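Local structure of flavin-containing monooxygenase (Allium sativum, 6WPU) at residues D70-D75 against P186-I191; K200-H205 against V287-H292. The protein probably oxygenates the sulfur of S-allyl-L-cysteine, using a bound flavin-adenine dinucleotide as its cofactor. All blocks are in the same frame, centred on the assembly; numbering follows the deposited sequence.

Contact 1. Residues D70-D75 against P186-I191; sequences DPMSQD and PRFAEI
Phe-188 pushes its ring against Met-72 to Gln-74, at the end of the type I beta turn from Asp-70 to Ser-73. Met-72 O lies at the ring edge, in its plane, 3.0 Å from Phe-188 CZ, so the carbonyl oxygen faces the weakly positive rim of the ring. Over one face comes Gln-74: its NE2 stands 3.6 Å above the ring centre, with the amide plane inclined 62° to the ring, and its CG presses on Phe-188 CZ at 3.4 Å. Bends at chi2 (-73°) and chi3 (-83°) bring Met-72 CE to 3.8 Å from Phe-188 CD1, while SD lies obliquely to the ring, 5.4 Å from its centroid, a Met-aromatic contact. Buried Pro-186 sets CG 3.4 Å from Ser-73 O; this is the closely packed side, whereas Gln-74 forms the exposed margin. The receiving loop is braced by Asp-70, whose OD1 accepts from Met-72 N in an Asx turn and whose OD2 takes both Gln-74 N and Asp-75 N. Ser-73 OG is bound by Glu-68 and Asn-206. The loop between strand 47-52 and helix 95-98 meets the chain leaving strand 185-186, with Met-72 and Pro-186 both resting on strand 200-203 and Met-72 also on strand 289-292.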
loop_
_atom_site.group_PDB
_atom_site.type_symbol
_atom_site.label_atom_id
_atom_site.label_comp_id
_atom_site.label_asym_id
_atom_site.label_seq_id
_atom_site.Cartn_x
_atom_site.Cartn_y
_atom_site.Cartn_z
ATOM N N ASP A 70 9.025 18.478 7.800
ATOM C CA ASP A 70 9.672 17.705 8.854
ATOM C C ASP A 70 10.230 16.435 8.224
ATOM O O ASP A 70 9.444 15.564 7.816
ATOM C CB ASP A 70 8.665 17.369 9.961
ATOM C CG ASP A 70 9.237 16.458 11.044
ATOM O OD1 ASP A 70 10.442 16.137 11.014
ATOM O OD2 ASP A 70 8.469 16.056 11.939
ATOM N N PRO A 71 11.555 16.285 8.104
ATOM C CA PRO A 71 12.104 15.071 7.467
ATOM C C PRO A 71 11.704 13.789 8.166
ATOM O O PRO A 71 11.753 12.722 7.538
ATOM C CB PRO A 71 13.633 15.288 7.522
ATOM C CG PRO A 71 13.848 16.434 8.445
ATOM C CD PRO A 71 12.606 17.267 8.424
ATOM N N MET A 72 11.323 13.844 9.442
ATOM C CA MET A 72 10.858 12.657 10.144
ATOM C C MET A 72 9.347 12.461 10.024
ATOM O O MET A 72 8.842 11.405 10.422
ATOM C CB MET A 72 11.266 12.727 11.619
ATOM C CG MET A 72 12.759 12.456 11.862
ATOM S SD MET A 72 13.099 10.690 11.621
ATOM C CE MET A 72 12.616 10.046 13.222
ATOM N N SER A 73 8.627 13.438 9.480
ATOM C CA SER A 73 7.169 13.357 9.320
ATOM C C SER A 73 6.486 13.016 10.643
ATOM O O SER A 73 5.632 12.137 10.716
ATOM C CB SER A 73 6.792 12.338 8.246
ATOM O OG SER A 73 7.172 12.803 6.961
ATOM N N GLN A 74 6.911 13.697 11.712
ATOM C CA GLN A 74 6.335 13.509 13.039
ATOM C C GLN A 74 5.597 14.727 13.579
ATOM O O GLN A 74 4.749 14.567 14.461
ATOM C CB GLN A 74 7.425 13.133 14.054
ATOM C CG GLN A 74 7.954 11.717 13.925
ATOM C CD GLN A 74 9.136 11.487 14.846
ATOM O OE1 GLN A 74 9.850 12.427 15.180
ATOM N NE2 GLN A 74 9.337 10.249 15.274
ATOM N N ASP A 75 5.909 15.932 13.099
ATOM C CA ASP A 75 5.233 17.134 13.570
ATOM C C ASP A 75 3.755 17.096 13.157
ATOM O O ASP A 75 3.433 16.995 11.966
ATOM C CB ASP A 75 5.931 18.363 13.005
ATOM C CG ASP A 75 5.199 19.650 13.317
ATOM O OD1 ASP A 75 4.379 19.678 14.260
ATOM O OD2 ASP A 75 5.445 20.642 12.600
ATOM N N PRO A 186 3.874 7.617 8.770
ATOM C CA PRO A 186 5.014 6.723 9.029
ATOM C C PRO A 186 4.971 6.037 10.382
ATOM O O PRO A 186 4.414 6.545 11.358
ATOM C CB PRO A 186 6.218 7.677 8.978
ATOM C CG PRO A 186 5.669 8.938 9.513
ATOM C CD PRO A 186 4.267 9.029 8.871
ATOM N N ARG A 187 5.610 4.870 10.437
ATOM C CA ARG A 187 6.027 4.292 11.700
ATOM C C ARG A 187 7.550 4.205 11.711
ATOM O O ARG A 187 8.204 4.258 10.663
ATOM C CB ARG A 187 5.384 2.922 11.948
ATOM C CG ARG A 187 6.028 1.766 11.272
ATOM C CD ARG A 187 5.237 0.467 11.490
ATOM N NE ARG A 187 4.969 0.137 12.892
ATOM C CZ ARG A 187 5.699 -0.703 13.633
ATOM N NH1 ARG A 187 6.774 -1.290 13.113
ATOM N NH2 ARG A 187 5.358 -0.954 14.900
ATOM N N PHE A 188 8.113 4.047 12.904
ATOM C CA PHE A 188 9.534 4.307 13.115
ATOM C C PHE A 188 10.227 3.166 13.834
ATOM O O PHE A 188 9.597 2.344 14.496
ATOM C CB PHE A 188 9.730 5.584 13.919
ATOM C CG PHE A 188 9.175 6.774 13.246
ATOM C CD1 PHE A 188 9.931 7.459 12.310
ATOM C CD2 PHE A 188 7.878 7.185 13.503
ATOM C CE1 PHE A 188 9.408 8.548 11.666
ATOM C CE2 PHE A 188 7.351 8.277 12.862
ATOM C CZ PHE A 188 8.115 8.954 11.939
ATOM N N ALA A 189 11.549 3.143 13.706
ATOM C CA ALA A 189 12.381 2.217 14.451
ATOM C C ALA A 189 12.726 2.818 15.810
ATOM O O ALA A 189 12.704 4.038 15.993
ATOM C CB ALA A 189 13.658 1.904 13.670
ATOM N N GLU A 190 13.010 1.950 16.775
ATOM C CA GLU A 190 13.498 2.364 18.084
ATOM C C GLU A 190 15.008 2.197 18.071
ATOM O O GLU A 190 15.505 1.069 18.046
ATOM C CB GLU A 190 12.860 1.539 19.197
ATOM C CG GLU A 190 11.459 1.997 19.549
ATOM C CD GLU A 190 11.453 3.354 20.235
ATOM O OE1 GLU A 190 12.205 3.518 21.225
ATOM O OE2 GLU A 190 10.708 4.254 19.778
ATOM N N ILE A 191 15.732 3.307 18.070
ATOM C CA ILE A 191 17.185 3.313 17.916
ATOM C C ILE A 191 17.813 3.630 19.269
ATOM O O ILE A 191 17.600 4.730 19.801
ATOM C CB ILE A 191 17.647 4.324 16.857
ATOM C CG1 ILE A 191 16.836 4.193 15.569
ATOM C CG2 ILE A 191 19.126 4.125 16.554
ATOM C CD1 ILE A 191 16.992 5.412 14.626
#

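Contact 2. Residues K200-H205 against V287-H292; sequences KQMHSH and VDVIMH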
loop_
_atom_site.group_PDB
_atom_site.type_symbol
_atom_site.label_atom_id
_atom_site.label_comp_id
_atom_site.label_asym_id
_atom_site.label_seq_id
_atom_site.Cartn_x
_atom_site.Cartn_y
_atom_site.Cartn_z
ATOM N N LYS A 200 21.602 13.710 10.785
ATOM C CA LYS A 200 20.312 13.900 10.133
ATOM C C LYS A 200 19.478 12.627 10.235
ATOM O O LYS A 200 19.937 11.540 9.866
ATOM C CB LYS A 200 20.490 14.271 8.661
ATOM C CG LYS A 200 21.188 15.598 8.389
ATOM C CD LYS A 200 21.220 15.874 6.893
ATOM C CE LYS A 200 22.105 17.066 6.561
ATOM N NZ LYS A 200 23.550 16.694 6.677
ATOM N N GLN A 201 18.251 12.775 10.708
ATOM C CA GLN A 201 17.299 11.682 10.850
ATOM C C GLN A 201 16.118 11.964 9.937
ATOM O O GLN A 201 15.604 13.089 9.929
ATOM C CB GLN A 201 16.823 11.573 12.298
ATOM C CG GLN A 201 17.054 10.256 12.953
ATOM C CD GLN A 201 16.271 10.112 14.247
ATOM O OE1 GLN A 201 15.553 9.125 14.439
ATOM N NE2 GLN A 201 16.412 11.086 15.141
ATOM N N MET A 202 15.703 10.963 9.159
ATOM C CA MET A 202 14.573 11.122 8.251
ATOM C C MET A 202 13.852 9.790 8.086
ATOM O O MET A 202 14.395 8.723 8.379
ATOM C CB MET A 202 15.017 11.632 6.877
ATOM C CG MET A 202 16.010 10.691 6.192
ATOM S SD MET A 202 16.477 11.216 4.530
ATOM C CE MET A 202 14.885 11.166 3.677
ATOM N N HIS A 203 12.613 9.873 7.612
ATOM C CA HIS A 203 11.835 8.709 7.212
ATOM C C HIS A 203 11.884 8.606 5.694
ATOM O O HIS A 203 11.943 9.617 4.995
ATOM C CB HIS A 203 10.379 8.815 7.701
ATOM C CG HIS A 203 9.610 7.532 7.589
ATOM N ND1 HIS A 203 8.984 7.135 6.426
ATOM C CD2 HIS A 203 9.385 6.546 8.493
ATOM C CE1 HIS A 203 8.408 5.959 6.618
ATOM N NE2 HIS A 203 8.637 5.581 7.864
ATOM N N SER A 204 11.899 7.373 5.191
ATOM C CA SER A 204 11.923 7.151 3.746
ATOM C C SER A 204 10.716 7.739 3.040
ATOM O O SER A 204 10.751 7.898 1.815
ATOM C CB SER A 204 11.969 5.653 3.442
ATOM O OG SER A 204 10.806 5.002 3.934
ATOM N N HIS A 205 9.643 8.052 3.778
ATOM C CA HIS A 205 8.513 8.753 3.173
ATOM C C HIS A 205 8.967 10.015 2.454
ATOM O O HIS A 205 8.344 10.432 1.476
ATOM C CB HIS A 205 7.481 9.109 4.240
ATOM C CG HIS A 205 6.302 9.870 3.713
ATOM N ND1 HIS A 205 5.399 9.323 2.825
ATOM C CD2 HIS A 205 5.860 11.125 3.978
ATOM C CE1 HIS A 205 4.464 10.216 2.549
ATOM N NE2 HIS A 205 4.712 11.313 3.244
ATOM N N VAL A 287 28.367 8.436 10.943
ATOM C CA VAL A 287 27.194 8.457 10.074
ATOM C C VAL A 287 26.666 9.881 9.985
ATOM O O VAL A 287 26.545 10.570 11.005
ATOM C CB VAL A 287 26.110 7.498 10.586
ATOM C CG1 VAL A 287 24.837 7.594 9.716
ATOM C CG2 VAL A 287 26.657 6.087 10.633
ATOM N N ASP A 288 26.378 10.319 8.761
ATOM C CA ASP A 288 25.749 11.604 8.474
ATOM C C ASP A 288 24.227 11.535 8.503
ATOM O O ASP A 288 23.580 12.474 8.985
ATOM C CB ASP A 288 26.218 12.109 7.101
ATOM C CG ASP A 288 27.749 12.141 6.988
ATOM O OD1 ASP A 288 28.372 12.946 7.718
ATOM O OD2 ASP A 288 28.323 11.346 6.204
ATOM N N VAL A 289 23.636 10.454 7.975
ATOM C CA VAL A 289 22.183 10.340 7.805
ATOM C C VAL A 289 21.716 8.960 8.265
ATOM O O VAL A 289 22.287 7.937 7.866
ATOM C CB VAL A 289 21.742 10.561 6.343
ATOM C CG1 VAL A 289 20.181 10.531 6.243
ATOM C CG2 VAL A 289 22.295 11.839 5.785
ATOM N N ILE A 290 20.664 8.933 9.083
ATOM C CA ILE A 290 19.935 7.707 9.402
ATOM C C ILE A 290 18.550 7.835 8.793
ATOM O O ILE A 290 17.834 8.803 9.070
ATOM C CB ILE A 290 19.839 7.462 10.914
ATOM C CG1 ILE A 290 21.232 7.260 11.522
ATOM C CG2 ILE A 290 18.955 6.254 11.184
ATOM C CD1 ILE A 290 21.219 7.147 13.016
ATOM N N MET A 291 18.172 6.873 7.956
ATOM C CA MET A 291 16.856 6.871 7.322
ATOM C C MET A 291 16.059 5.681 7.847
ATOM O O MET A 291 16.528 4.540 7.773
ATOM C CB MET A 291 16.974 6.812 5.798
ATOM C CG MET A 291 15.590 6.747 5.102
ATOM S SD MET A 291 15.658 6.473 3.313
ATOM C CE MET A 291 16.923 7.638 2.786
ATOM N N HIS A 292 14.873 5.945 8.401
ATOM C CA HIS A 292 13.957 4.862 8.781
ATOM C C HIS A 292 13.192 4.410 7.542
ATOM O O HIS A 292 12.394 5.175 6.994
ATOM C CB HIS A 292 12.952 5.303 9.845
ATOM C CG HIS A 292 13.556 5.879 11.085
ATOM N ND1 HIS A 292 13.278 5.384 12.340
ATOM C CD2 HIS A 292 14.389 6.933 11.270
ATOM C CE1 HIS A 292 13.932 6.095 13.244
ATOM N NE2 HIS A 292 14.611 7.043 12.621
HETATM O O HOH W 1 24.575 15.123 9.345
#
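Gln-201 and His-292 join their side chains across two parallel strands, 200-203 and 289-292, on the sheet face they share with His-203 and Ile-290. His-292 NE2 donates to Gln-201 OE1 at 2.9 Å, on a lone pair in the carbonyl plane and near the plane of the ring; amide and imidazole are almost coplanar, 29° apart. Gln-201 reaches it through an unusual first torsion, chi1 -122°, with the chain extended beyond CG. His-292 O sits 3.6 Å above the centre of the His-203 ring. With CG anti to the backbone N (chi1 -167°), His-203 ND1 accepts a hydrogen bond from His-205 N at 2.9 Å. Losing the ring to an alanine here would probably leave His-205 N without its acceptor and uncover His-292 O. On the other face, Met-202 SD meets Met-291 CE at 4.0 Å and Val-289 CG1 at 4.1 Å. Five backbone hydrogen bonds join the segments, from Lys-200 N to Asp-288 O at one end to Ser-204 N to His-292 O at the other. Since His-292 NE2 gives its proton to Gln-201 and ND1 accepts from Ala-189 N, the ring is probably neutral, its rotation fixed by one donor and one acceptor role.

In the fold
From the N terminus, the chain passes strand 47-52 and enters the loop holding 70-75, then runs through helices 95-98 and 120-133 and the strands between 140 and 178 before returning at 186-191, where contact 1 closes a loop of 110 residues. Strand 200-203 follows soon after, and contact 2 closes a second loop on reaching 289-292. The two closures come in series, neither enclosing nor crossing the other, yet their centres lie 9 Å apart. Pro-71 O probably accepts from His-203 N, while the rings of Phe-188 and His-203 meet edge-to-face. Both segments of contact 1 are therefore fastened to the mixed sheet, in which strand 289-292 also pairs in parallel with strand 217-221.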